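Local coordinates for conserved membrane protein (Chlamydia abortus, PDB 6GZU), which is a chlamydial effector of the CE clan that combines deubiquitinating and acetyltransferase activities and induces Golgi fragmentation, represented here by its catalytic domain, at residues I100-L105 with W135-V140; P104-P109 with S119-T124; V140-R145 with S185-K190; I193-Q198 with P223-G228. All coordinates share one frame; numbering follows the deposited sequence.

Interaction 1 (I100-L105 with W135-V140); sequences IYAYPL and WTLVIV
Y103 and V138 leave their neighbouring strands on the same face of the sheet, and the Y103 ring, swung beside its own backbone N (chi1 -66°), turns one edge to V138 O, with CD1 3.6 Å from that oxygen in the ring plane. The ring runs on to helix 51-58, where its hydroxyl is hydrogen-bonded to D58, so a tyrosine can be buried here with its polar end satisfied. Y101 is posed in much the same way beside V140, and its ring stacks on F38. On this face L105 CB runs alongside T136 OG1, 3.5 Å away, while L105 CD1 reaches V138 CG2 at 3.8 Å.

A102, P104, L137 and I139 occupy the other face. L137 CD1 tucks against Y103 O at 3.4 Å and also touches A102 CB, a single methyl small enough to let helix 204-217 pack close, through L212. At the strand ends, I100 CG2 meets I139 CG2 at 3.6 Å, and P104 CB packs on W135 CZ3; proline fits at 104 because this non-hydrogen-bonded position asks no N-H of it toward L137.

Paired backbone bonds join Y101 with V140, Y103 with V138 and L105 with T136; Y103 N to V138 O is 2.8 Å. W135 touches C204 and T136 touches D151, both members of a probable Cys-His-Asp triad. An antiparallel pair at the centre of a mixed, helix-covered sheet is characteristic of the Ulp1-like cysteine protease fold.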
loop_
_atom_site.group_PDB
_atom_site.type_symbol
_atom_site.label_atom_id
_atom_site.label_comp_id
_atom_site.label_asym_id
_atom_site.label_seq_id
_atom_site.Cartn_x
_atom_site.Cartn_y
_atom_site.Cartn_z
ATOM N N ILE A 100 6.468 -3.691 7.990
ATOM C CA ILE A 100 6.175 -3.584 6.575
ATOM C C ILE A 100 4.842 -2.861 6.454
ATOM O O ILE A 100 3.829 -3.280 7.081
ATOM C CB ILE A 100 6.108 -4.969 5.894
ATOM C CG1 ILE A 100 7.441 -5.701 6.072
ATOM C CG2 ILE A 100 5.706 -4.792 4.403
ATOM C CD1 ILE A 100 7.485 -7.078 5.541
ATOM N N TYR A 101 4.824 -1.778 5.666
ATOM C CA TYR A 101 3.647 -0.921 5.532
ATOM C C TYR A 101 3.249 -0.920 4.073
ATOM O O TYR A 101 4.017 -0.477 3.228
ATOM C CB TYR A 101 3.995 0.509 5.984
ATOM C CG TYR A 101 4.260 0.628 7.476
ATOM C CD1 TYR A 101 5.372 0.024 8.058
ATOM C CD2 TYR A 101 3.419 1.408 8.299
ATOM C CE1 TYR A 101 5.588 0.133 9.452
ATOM C CE2 TYR A 101 3.644 1.551 9.671
ATOM C CZ TYR A 101 4.723 0.895 10.234
ATOM O OH TYR A 101 4.951 0.986 11.598
ATOM N N ALA A 102 2.050 -1.403 3.752
ATOM C CA ALA A 102 1.670 -1.552 2.357
ATOM C C ALA A 102 0.432 -0.734 1.997
ATOM O O ALA A 102 -0.639 -0.975 2.587
ATOM C CB ALA A 102 1.477 -3.018 1.996
ATOM N N TYR A 103 0.547 0.174 1.023
ATOM C CA TYR A 103 -0.488 1.148 0.726
ATOM C C TYR A 103 -1.026 0.999 -0.669
ATOM O O TYR A 103 -0.322 1.237 -1.663
ATOM C CB TYR A 103 0.132 2.568 0.764
ATOM C CG TYR A 103 0.605 2.978 2.133
ATOM C CD1 TYR A 103 1.862 2.569 2.619
ATOM C CD2 TYR A 103 -0.238 3.701 2.974
ATOM C CE1 TYR A 103 2.261 2.926 3.915
ATOM C CE2 TYR A 103 0.132 4.045 4.276
ATOM C CZ TYR A 103 1.361 3.636 4.749
ATOM O OH TYR A 103 1.708 4.001 6.035
ATOM N N PRO A 104 -2.312 0.680 -0.771
ATOM C CA PRO A 104 -2.974 0.751 -2.096
ATOM C C PRO A 104 -2.990 2.206 -2.539
ATOM O O PRO A 104 -3.334 3.116 -1.751
ATOM C CB PRO A 104 -4.407 0.255 -1.796
ATOM C CG PRO A 104 -4.220 -0.620 -0.532
ATOM C CD PRO A 104 -3.175 0.096 0.276
ATOM N N LEU A 105 -2.622 2.453 -3.793
ATOM C CA LEU A 105 -2.484 3.802 -4.309
ATOM C C LEU A 105 -3.318 3.892 -5.588
ATOM O O LEU A 105 -3.071 3.128 -6.529
ATOM C CB LEU A 105 -0.992 4.151 -4.527
ATOM C CG LEU A 105 -0.632 5.623 -4.763
ATOM C CD1 LEU A 105 0.806 5.961 -4.506
ATOM C CD2 LEU A 105 -0.854 5.877 -6.270
ATOM N N TRP A 135 -5.017 0.936 -9.862
ATOM C CA TRP A 135 -4.453 0.665 -8.545
ATOM C C TRP A 135 -3.019 0.219 -8.643
ATOM O O TRP A 135 -2.676 -0.611 -9.502
ATOM C CB TRP A 135 -5.267 -0.436 -7.865
ATOM C CG TRP A 135 -6.643 -0.033 -7.490
ATOM C CD1 TRP A 135 -7.816 -0.356 -8.120
ATOM C CD2 TRP A 135 -7.006 0.707 -6.350
ATOM N NE1 TRP A 135 -8.887 0.197 -7.457
ATOM C CE2 TRP A 135 -8.406 0.827 -6.333
ATOM C CE3 TRP A 135 -6.265 1.300 -5.324
ATOM C CZ2 TRP A 135 -9.081 1.542 -5.328
ATOM C CZ3 TRP A 135 -6.934 1.990 -4.326
ATOM C CH2 TRP A 135 -8.319 2.108 -4.329
ATOM N N THR A 136 -2.179 0.781 -7.765
ATOM C CA THR A 136 -0.800 0.365 -7.599
ATOM C C THR A 136 -0.534 0.201 -6.118
ATOM O O THR A 136 -1.434 0.395 -5.289
ATOM C CB THR A 136 0.152 1.406 -8.186
ATOM O OG1 THR A 136 -0.046 2.668 -7.528
ATOM C CG2 THR A 136 -0.088 1.606 -9.682
ATOM N N LEU A 137 0.693 -0.185 -5.749
ATOM C CA LEU A 137 0.990 -0.487 -4.334
ATOM C C LEU A 137 2.336 0.128 -3.973
ATOM O O LEU A 137 3.315 -0.058 -4.702
ATOM C CB LEU A 137 1.062 -2.009 -4.147
ATOM C CG LEU A 137 1.345 -2.490 -2.716
ATOM C CD1 LEU A 137 0.144 -2.149 -1.822
ATOM C CD2 LEU A 137 1.663 -3.997 -2.693
ATOM N N VAL A 138 2.421 0.793 -2.820
ATOM C CA VAL A 138 3.712 1.301 -2.302
ATOM C C VAL A 138 3.938 0.535 -1.008
ATOM O O VAL A 138 3.097 0.538 -0.086
ATOM C CB VAL A 138 3.641 2.815 -2.021
ATOM C CG1 VAL A 138 4.896 3.301 -1.249
ATOM C CG2 VAL A 138 3.500 3.594 -3.328
ATOM N N ILE A 139 5.076 -0.143 -0.908
ATOM C CA ILE A 139 5.431 -0.845 0.309
ATOM C C ILE A 139 6.635 -0.140 0.953
ATOM O O ILE A 139 7.665 0.095 0.294
ATOM C CB ILE A 139 5.861 -2.306 0.008
ATOM C CG1 ILE A 139 4.762 -3.073 -0.734
ATOM C CG2 ILE A 139 6.275 -3.015 1.359
ATOM C CD1 ILE A 139 5.226 -4.417 -1.284
ATOM N N VAL A 140 6.549 0.159 2.245
ATOM C CA VAL A 140 7.695 0.639 3.024
ATOM C C VAL A 140 8.122 -0.525 3.890
ATOM O O VAL A 140 7.327 -1.055 4.687
ATOM C CB VAL A 140 7.324 1.873 3.870
ATOM C CG1 VAL A 140 8.463 2.224 4.843
ATOM C CG2 VAL A 140 6.996 3.044 2.941
HETATM O O HOH W 1 -2.394 3.935 -8.798
#

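Interaction 2 (P104-P109 with S119-T124); sequences PLWHHP and SMMLST
W106 lays one face of its indole against the backbone and side-chain root of M121. M121 CA stands 3.7 Å from the centroid of the six-membered ring, only 10° off its normal, and CB lies 3.7 Å from CE3, so helix C-H groups bear on the aromatic surface. M120 CB comes in obliquely at the far end of the ring, 3.8 Å from CH2. The sulfur of M121 makes an oblique Met-aromatic approach to the five-membered ring, but the side chain was modelled in two conformers and this part is less certain.

A second methionine deals with the imidazole. Bent at chi3 (58°), M120 carries its methyl CE over one face of H108, 3.4 Å from CG, as a CH-pi contact, while P109 CD covers the opposite face. Methionine suits both places, since its flexible, polarisable chain can mould itself to a flat ring.

Helix 114-124, in the connection between the neighbouring antiparallel strands 100-107 and 134-141, packs across strand 104-107 at 110°, with the short axes 9.3 Å apart, and W106 fills the interval.

Further out, W106 NE1 is hydrogen-bonded to S133 OG, and W135 meets its ring edge-to-face, which together help to set the turn of the indole. H108 ND1 pairs with the backbone N of S110, which helps to set the turn of the imidazole. In the last turn of the helix S123 OG receives T124 OG1 at 3.0 Å and is itself tied to M120 O, to which it donates at 2.9 Å.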
loop_
_atom_site.group_PDB
_atom_site.type_symbol
_atom_site.label_atom_id
_atom_site.label_comp_id
_atom_site.label_asym_id
_atom_site.label_seq_id
_atom_site.Cartn_x
_atom_site.Cartn_y
_atom_site.Cartn_z
ATOM N N PRO A 104 -2.312 0.680 -0.771
ATOM C CA PRO A 104 -2.974 0.751 -2.096
ATOM C C PRO A 104 -2.990 2.206 -2.539
ATOM O O PRO A 104 -3.334 3.116 -1.751
ATOM C CB PRO A 104 -4.407 0.255 -1.796
ATOM C CG PRO A 104 -4.220 -0.620 -0.532
ATOM C CD PRO A 104 -3.175 0.096 0.276
ATOM N N LEU A 105 -2.622 2.453 -3.793
ATOM C CA LEU A 105 -2.484 3.802 -4.309
ATOM C C LEU A 105 -3.318 3.892 -5.588
ATOM O O LEU A 105 -3.071 3.128 -6.529
ATOM C CB LEU A 105 -0.992 4.151 -4.527
ATOM C CG LEU A 105 -0.632 5.623 -4.763
ATOM C CD1 LEU A 105 0.806 5.961 -4.506
ATOM C CD2 LEU A 105 -0.854 5.877 -6.270
ATOM N N TRP A 106 -4.252 4.840 -5.605
ATOM C CA TRP A 106 -5.234 5.053 -6.672
ATOM C C TRP A 106 -4.744 6.172 -7.578
ATOM O O TRP A 106 -4.227 7.174 -7.103
ATOM C CB TRP A 106 -6.547 5.490 -6.040
ATOM C CG TRP A 106 -7.675 5.563 -6.990
ATOM C CD1 TRP A 106 -8.579 4.572 -7.255
ATOM C CD2 TRP A 106 -8.079 6.700 -7.791
ATOM N NE1 TRP A 106 -9.507 5.006 -8.187
ATOM C CE2 TRP A 106 -9.226 6.303 -8.528
ATOM C CE3 TRP A 106 -7.583 8.004 -7.965
ATOM C CZ2 TRP A 106 -9.874 7.160 -9.411
ATOM C CZ3 TRP A 106 -8.231 8.858 -8.870
ATOM C CH2 TRP A 106 -9.362 8.434 -9.565
ATOM N N HIS A 107 -4.885 5.997 -8.902
ATOM C CA HIS A 107 -4.457 7.012 -9.865
ATOM C C HIS A 107 -5.377 7.130 -11.050
ATOM O O HIS A 107 -5.910 6.134 -11.515
ATOM C CB HIS A 107 -3.051 6.702 -10.389
ATOM C CG HIS A 107 -2.465 7.817 -11.188
ATOM N ND1 HIS A 107 -2.114 9.023 -10.615
ATOM C CD2 HIS A 107 -2.161 7.918 -12.512
ATOM C CE1 HIS A 107 -1.624 9.825 -11.554
ATOM N NE2 HIS A 107 -1.635 9.178 -12.709
ATOM N N HIS A 108 -5.486 8.345 -11.564
ATOM C CA HIS A 108 -6.134 8.589 -12.848
ATOM C C HIS A 108 -5.301 9.653 -13.532
ATOM O O HIS A 108 -4.962 10.669 -12.923
ATOM C CB HIS A 108 -7.554 9.099 -12.671
ATOM C CG HIS A 108 -8.332 9.084 -13.946
ATOM N ND1 HIS A 108 -8.154 10.022 -14.939
ATOM C CD2 HIS A 108 -9.277 8.226 -14.402
ATOM C CE1 HIS A 108 -8.966 9.752 -15.947
ATOM N NE2 HIS A 108 -9.664 8.669 -15.645
ATOM N N PRO A 109 -4.979 9.447 -14.823
ATOM C CA PRO A 109 -4.099 10.386 -15.526
ATOM C C PRO A 109 -4.694 11.772 -15.788
ATOM O O PRO A 109 -3.912 12.694 -16.128
ATOM C CB PRO A 109 -3.808 9.686 -16.872
ATOM C CG PRO A 109 -4.214 8.220 -16.652
ATOM C CD PRO A 109 -5.317 8.254 -15.636
ATOM N N SER A 119 -11.138 14.560 -5.851
ATOM C CA SER A 119 -12.528 14.586 -6.250
ATOM C C SER A 119 -12.828 13.371 -7.100
ATOM O O SER A 119 -13.858 12.701 -6.917
ATOM C CB SER A 119 -12.837 15.854 -7.021
ATOM O OG SER A 119 -14.175 15.791 -7.470
ATOM N N MET A 120 -11.928 13.089 -8.039
ATOM C CA MET A 120 -12.067 11.911 -8.881
ATOM C C MET A 120 -12.046 10.651 -8.037
ATOM O O MET A 120 -12.886 9.776 -8.198
ATOM C CB MET A 120 -10.975 11.852 -9.928
ATOM C CG MET A 120 -11.009 12.991 -10.887
ATOM S SD MET A 120 -9.969 12.606 -12.309
ATOM C CE MET A 120 -10.810 11.099 -12.795
ATOM N N MET A 121 -11.114 10.541 -7.112
ATOM C CA MET A 121 -11.019 9.327 -6.332
ATOM C C MET A 121 -12.274 9.081 -5.499
ATOM O O MET A 121 -12.809 7.953 -5.442
ATOM C CB MET A 121 -9.806 9.385 -5.408
ATOM C CG MET A 121 -9.671 8.100 -4.674
ATOM S SD MET A 121 -8.241 8.117 -3.678
ATOM C CE MET A 121 -8.600 9.438 -2.503
ATOM N N LEU A 122 -12.732 10.136 -4.836
ATOM C CA LEU A 122 -13.894 10.020 -3.969
ATOM C C LEU A 122 -15.105 9.527 -4.760
ATOM O O LEU A 122 -15.935 8.787 -4.237
ATOM C CB LEU A 122 -14.196 11.348 -3.263
ATOM C CG LEU A 122 -13.124 11.909 -2.311
ATOM C CD1 LEU A 122 -13.639 13.107 -1.533
ATOM C CD2 LEU A 122 -12.564 10.855 -1.361
ATOM N N SER A 123 -15.201 9.890 -6.035
ATOM C CA SER A 123 -16.328 9.397 -6.811
ATOM C C SER A 123 -16.226 7.907 -7.215
ATOM O O SER A 123 -17.257 7.238 -7.332
ATOM C CB SER A 123 -16.569 10.279 -8.035
ATOM O OG SER A 123 -15.694 9.920 -9.084
ATOM N N THR A 124 -15.011 7.379 -7.416
ATOM C CA THR A 124 -14.857 6.061 -8.054
ATOM C C THR A 124 -14.154 4.937 -7.266
ATOM O O THR A 124 -14.511 3.771 -7.415
ATOM C CB THR A 124 -14.161 6.176 -9.440
ATOM O OG1 THR A 124 -14.710 7.295 -10.163
ATOM C CG2 THR A 124 -14.386 4.889 -10.269
#

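Interaction 3 (V140-R145 with S185-K190); sequences VNLDRR and SPFIVK
R145 swings CG beside its own backbone N (chi1 -59°) and then bends at chi3 (82°), a course that brings its guanidinium round to S185, while F187, with CG likewise beside its N, slips its ring under the arginine backbone. R145 CA sits over the centre of that ring, 3.5 Å from its centroid. CD1 of F187 lies over one face of the guanidinium, but the planes are 62° apart and the groups are not stacked. The ring edge faces V140 CG1 and L142 CD2, so phenylalanine offers a flat floor and an apolar rim together.

R145 NH2 donates to S185 O at 2.7 Å, in the carbonyl plane, and to Y177 O; NH1 bonds weakly to S185 OG, which is also hydrogen-bonded to D179.

Residues 142-145 form the turn of a beta hairpin joining strands 134-141 and 146-150. An Asx motif shapes it: N141 OD1 accepts from R144 N at 3.0 Å, and N141 ND2 is hydrogen-bonded to Y215 OH. At the end of the turn, R145 O accepts from I188 N at 3.0 Å.

R144 and K190 converge on E146, each in a salt bridge, and a water spans R144 NH2 and K190 NZ. R144 NH2 makes a further salt bridge with D220.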
loop_
_atom_site.group_PDB
_atom_site.type_symbol
_atom_site.label_atom_id
_atom_site.label_comp_id
_atom_site.label_asym_id
_atom_site.label_seq_id
_atom_site.Cartn_x
_atom_site.Cartn_y
_atom_site.Cartn_z
ATOM N N VAL A 140 6.549 0.159 2.245
ATOM C CA VAL A 140 7.695 0.639 3.024
ATOM C C VAL A 140 8.122 -0.525 3.890
ATOM O O VAL A 140 7.327 -1.055 4.687
ATOM C CB VAL A 140 7.324 1.873 3.870
ATOM C CG1 VAL A 140 8.463 2.224 4.843
ATOM C CG2 VAL A 140 6.996 3.044 2.941
ATOM N N ASN A 141 9.378 -0.946 3.733
ATOM C CA ASN A 141 9.929 -2.052 4.517
ATOM C C ASN A 141 11.038 -1.482 5.379
ATOM O O ASN A 141 12.115 -1.102 4.871
ATOM C CB ASN A 141 10.425 -3.192 3.608
ATOM C CG ASN A 141 10.867 -4.416 4.364
ATOM O OD1 ASN A 141 11.487 -4.319 5.429
ATOM N ND2 ASN A 141 10.584 -5.593 3.817
ATOM N N LEU A 142 10.777 -1.353 6.677
ATOM C CA LEU A 142 11.756 -0.713 7.550
ATOM C C LEU A 142 12.999 -1.589 7.765
ATOM O O LEU A 142 14.116 -1.069 7.981
ATOM C CB LEU A 142 11.118 -0.383 8.924
ATOM C CG LEU A 142 9.894 0.568 8.944
ATOM C CD1 LEU A 142 9.380 0.712 10.365
ATOM C CD2 LEU A 142 10.272 1.946 8.369
ATOM N N ASP A 143 12.819 -2.909 7.731
ATOM C CA ASP A 143 13.934 -3.826 7.980
ATOM C C ASP A 143 14.915 -3.799 6.818
ATOM O O ASP A 143 16.135 -3.821 7.022
ATOM C CB ASP A 143 13.427 -5.266 8.198
ATOM C CG ASP A 143 12.827 -5.482 9.579
ATOM O OD1 ASP A 143 13.392 -4.992 10.600
ATOM O OD2 ASP A 143 11.791 -6.164 9.648
ATOM N N ARG A 144 14.379 -3.688 5.604
ATOM C CA ARG A 144 15.207 -3.722 4.395
ATOM C C ARG A 144 15.575 -2.326 3.900
ATOM O O ARG A 144 16.381 -2.190 2.957
ATOM C CB ARG A 144 14.522 -4.535 3.273
ATOM C CG ARG A 144 14.563 -6.035 3.558
ATOM C CD ARG A 144 13.684 -6.807 2.632
ATOM N NE ARG A 144 14.134 -6.739 1.250
ATOM C CZ ARG A 144 14.941 -7.627 0.660
ATOM N NH1 ARG A 144 15.460 -8.637 1.339
ATOM N NH2 ARG A 144 15.226 -7.499 -0.628
ATOM N N ARG A 145 15.040 -1.297 4.561
ATOM C CA ARG A 145 15.280 0.125 4.190
ATOM C C ARG A 145 14.985 0.310 2.702
ATOM O O ARG A 145 15.842 0.792 1.901
ATOM C CB ARG A 145 16.687 0.600 4.539
ATOM C CG ARG A 145 16.955 0.467 6.016
ATOM C CD ARG A 145 18.345 1.088 6.344
ATOM N NE ARG A 145 18.322 2.528 6.493
ATOM C CZ ARG A 145 18.804 3.392 5.614
ATOM N NH1 ARG A 145 19.211 2.996 4.403
ATOM N NH2 ARG A 145 18.803 4.695 5.925
ATOM N N SER A 185 21.356 7.499 4.943
ATOM C CA SER A 185 21.176 7.379 3.489
ATOM C C SER A 185 19.715 7.136 3.132
ATOM O O SER A 185 18.988 6.490 3.879
ATOM C CB SER A 185 22.032 6.210 2.994
ATOM O OG SER A 185 21.647 4.975 3.601
ATOM N N PRO A 186 19.270 7.596 1.954
ATOM C CA PRO A 186 17.886 7.309 1.580
ATOM C C PRO A 186 17.612 5.812 1.504
ATOM O O PRO A 186 18.509 5.041 1.134
ATOM C CB PRO A 186 17.782 7.915 0.183
ATOM C CG PRO A 186 18.749 9.051 0.194
ATOM C CD PRO A 186 19.900 8.547 1.020
ATOM N N PHE A 187 16.396 5.400 1.834
ATOM C CA PHE A 187 15.992 4.031 1.533
ATOM C C PHE A 187 16.144 3.824 0.017
ATOM O O PHE A 187 16.005 4.773 -0.799
ATOM C CB PHE A 187 14.510 3.815 1.883
ATOM C CG PHE A 187 14.241 3.581 3.339
ATOM C CD1 PHE A 187 15.150 3.922 4.327
ATOM C CD2 PHE A 187 13.060 2.973 3.718
ATOM C CE1 PHE A 187 14.836 3.693 5.660
ATOM C CE2 PHE A 187 12.760 2.745 5.027
ATOM C CZ PHE A 187 13.668 3.081 6.013
ATOM N N ILE A 188 16.390 2.578 -0.405
ATOM C CA ILE A 188 16.405 2.306 -1.849
ATOM C C ILE A 188 14.991 2.286 -2.392
ATOM O O ILE A 188 14.100 1.770 -1.719
ATOM C CB ILE A 188 17.135 0.994 -2.135
ATOM C CG1 ILE A 188 17.294 0.781 -3.624
ATOM C CG2 ILE A 188 16.398 -0.205 -1.495
ATOM C CD1 ILE A 188 18.211 -0.362 -3.945
ATOM N N VAL A 189 14.766 2.885 -3.560
ATOM C CA VAL A 189 13.486 2.809 -4.263
ATOM C C VAL A 189 13.572 1.733 -5.329
ATOM O O VAL A 189 14.450 1.751 -6.213
ATOM C CB VAL A 189 13.122 4.185 -4.913
ATOM C CG1 VAL A 189 11.798 4.077 -5.765
ATOM C CG2 VAL A 189 12.998 5.276 -3.830
ATOM N N LYS A 190 12.608 0.817 -5.314
ATOM C CA LYS A 190 12.559 -0.267 -6.297
ATOM C C LYS A 190 11.194 -0.232 -7.018
ATOM O O LYS A 190 10.168 -0.540 -6.415
ATOM C CB LYS A 190 12.691 -1.642 -5.587
ATOM C CG LYS A 190 14.020 -1.846 -4.834
ATOM C CD LYS A 190 14.076 -3.208 -4.129
ATOM C CE LYS A 190 15.472 -3.435 -3.551
ATOM N NZ LYS A 190 15.557 -4.692 -2.701
HETATM O O HOH W 2 12.899 -6.282 -2.177
#

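Interaction 4 (I193-Q198 with P223-G228); sequences IKTPIQ and PPLMGG
The puckered ring of P223 is the nearest thing to a flat group here, and two isoleucines meet on it. I197 CD1 lies at its rim, 3.7 Å from P223 CG and 3.8 Å from P223 CB, while I193 CD1 comes in obliquely near P223 CD, also at 3.7 Å. Each isoleucine crosses the proline side chain at about a right angle, and each touches with its CD1 methyl. I197 CG1 lies between the backbone N and the carbonyl carbon (chi1 62°), the crowded position, and from there the extended chain carries CD1 across to the proline. Isoleucine suits both places because its long branch supplies a methyl that reaches the apolar, rigid ring.

Nearer the surface, T195 CG2 and L225 CD1 are 4.2 Å apart, a looser contact.

The two loops flank helix 204-217 in sequence, one leading into it and the other leaving it for helix 228-241, whose N-cap position is held by G227. I193, I197 and P223 all touch F150 of strand 146-150, so both loops pack on its side chain. Q198 touches C204, the probable catalytic cysteine; its place is consistent with that of the oxyanion-hole glutamine of Ulp1-type proteases. Its amide is bonded to S152 OG and D200 O.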
loop_
_atom_site.group_PDB
_atom_site.type_symbol
_atom_site.label_atom_id
_atom_site.label_comp_id
_atom_site.label_asym_id
_atom_site.label_seq_id
_atom_site.Cartn_x
_atom_site.Cartn_y
_atom_site.Cartn_z
ATOM N N ILE A 193 8.215 -3.621 -11.425
ATOM C CA ILE A 193 7.686 -4.103 -12.720
ATOM C C ILE A 193 8.227 -3.213 -13.842
ATOM O O ILE A 193 7.902 -2.007 -13.916
ATOM C CB ILE A 193 6.142 -4.052 -12.711
ATOM C CG1 ILE A 193 5.600 -4.822 -11.521
ATOM C CG2 ILE A 193 5.548 -4.559 -14.028
ATOM C CD1 ILE A 193 6.181 -6.225 -11.413
ATOM N N LYS A 194 9.049 -3.792 -14.716
ATOM C CA LYS A 194 9.628 -3.023 -15.802
ATOM C C LYS A 194 8.849 -3.215 -17.080
ATOM O O LYS A 194 8.893 -2.357 -17.954
ATOM C CB LYS A 194 11.099 -3.372 -16.024
ATOM C CG LYS A 194 11.990 -3.258 -14.807
ATOM C CD LYS A 194 11.721 -2.014 -13.920
ATOM C CE LYS A 194 11.919 -0.633 -14.592
ATOM N NZ LYS A 194 12.014 0.500 -13.551
ATOM N N THR A 195 8.185 -4.361 -17.218
ATOM C CA THR A 195 7.400 -4.717 -18.403
ATOM C C THR A 195 6.003 -5.029 -17.903
ATOM O O THR A 195 5.842 -5.784 -16.956
ATOM C CB THR A 195 7.997 -5.968 -19.076
ATOM O OG1 THR A 195 9.311 -5.652 -19.566
ATOM C CG2 THR A 195 7.141 -6.419 -20.256
ATOM N N PRO A 196 4.969 -4.469 -18.536
ATOM C CA PRO A 196 3.612 -4.731 -18.017
ATOM C C PRO A 196 3.288 -6.209 -17.936
ATOM O O PRO A 196 3.575 -6.971 -18.874
ATOM C CB PRO A 196 2.710 -4.071 -19.056
ATOM C CG PRO A 196 3.602 -2.977 -19.665
ATOM C CD PRO A 196 4.977 -3.513 -19.654
ATOM N N ILE A 197 2.691 -6.604 -16.824
ATOM C CA ILE A 197 2.168 -7.955 -16.642
ATOM C C ILE A 197 0.635 -8.012 -16.783
ATOM O O ILE A 197 0.094 -9.054 -17.100
ATOM C CB ILE A 197 2.655 -8.580 -15.300
ATOM C CG1 ILE A 197 2.171 -7.778 -14.118
ATOM C CG2 ILE A 197 4.180 -8.679 -15.276
ATOM C CD1 ILE A 197 2.805 -8.251 -12.809
ATOM N N GLN A 198 -0.064 -6.906 -16.539
ATOM C CA GLN A 198 -1.528 -6.876 -16.573
ATOM C C GLN A 198 -1.957 -6.798 -18.017
ATOM O O GLN A 198 -1.340 -6.076 -18.787
ATOM C CB GLN A 198 -2.064 -5.673 -15.791
ATOM C CG GLN A 198 -3.569 -5.386 -15.943
ATOM C CD GLN A 198 -3.967 -4.165 -15.161
ATOM O OE1 GLN A 198 -3.254 -3.766 -14.234
ATOM N NE2 GLN A 198 -5.062 -3.544 -15.519
ATOM N N PRO A 223 7.045 -10.904 -10.148
ATOM C CA PRO A 223 6.165 -11.806 -10.895
ATOM C C PRO A 223 6.819 -12.175 -12.195
ATOM O O PRO A 223 7.640 -11.406 -12.750
ATOM C CB PRO A 223 4.938 -10.939 -11.217
ATOM C CG PRO A 223 4.991 -9.826 -10.298
ATOM C CD PRO A 223 6.416 -9.601 -9.908
ATOM N N PRO A 224 6.462 -13.338 -12.697
ATOM C CA PRO A 224 7.089 -13.777 -13.928
ATOM C C PRO A 224 6.510 -13.090 -15.161
ATOM O O PRO A 224 5.353 -12.659 -15.156
ATOM C CB PRO A 224 6.779 -15.272 -13.942
ATOM C CG PRO A 224 5.466 -15.368 -13.242
ATOM C CD PRO A 224 5.585 -14.368 -12.117
ATOM N N LEU A 225 7.331 -12.994 -16.203
ATOM C CA LEU A 225 6.891 -12.536 -17.500
ATOM C C LEU A 225 6.188 -13.730 -18.131
ATOM O O LEU A 225 6.762 -14.823 -18.229
ATOM C CB LEU A 225 8.113 -12.153 -18.322
ATOM C CG LEU A 225 7.923 -11.317 -19.583
ATOM C CD1 LEU A 225 6.634 -10.500 -19.529
ATOM C CD2 LEU A 225 9.116 -10.402 -19.702
ATOM N N MET A 226 4.939 -13.529 -18.538
ATOM C CA MET A 226 4.104 -14.629 -19.005
ATOM C C MET A 226 3.392 -14.250 -20.269
ATOM O O MET A 226 3.214 -13.071 -20.538
ATOM C CB MET A 226 3.060 -14.963 -17.939
ATOM C CG MET A 226 3.641 -15.649 -16.717
ATOM S SD MET A 226 2.395 -15.841 -15.456
ATOM C CE MET A 226 2.143 -14.122 -15.006
ATOM N N GLY A 227 2.984 -15.243 -21.052
ATOM C CA GLY A 227 2.023 -14.983 -22.107
ATOM C C GLY A 227 0.689 -14.514 -21.526
ATOM O O GLY A 227 0.423 -14.682 -20.338
ATOM N N GLY A 228 -0.171 -13.951 -22.376
ATOM C CA GLY A 228 -1.472 -13.460 -21.938
ATOM C C GLY A 228 -2.347 -14.518 -21.281
ATOM O O GLY A 228 -2.911 -14.326 -20.190
#

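In the fold
Interactions 1, 2 and 3 are strung along one sheet. Interaction 1 lies within about 2 Å of the chain's centre; interactions 2 and 3 are at its two ends, on opposite sides of that centre, with their own centres about 26 Å apart. W135 CZ2 touches W106 CD1 at 3.6 Å, linking 1 to 2, and I100 CD1 touches N141 ND2 at 3.8 Å, linking 1 to 3. Interaction 4 stands apart, its nearest atoms about 6 Å from interaction 1. The probable triad C204, H134 and D151 is touched by interaction 1, with 2 and 4 close by. The zinc ion, held by H60, C78, H80 and C95, lies about 8 Å from the Y101 side chain.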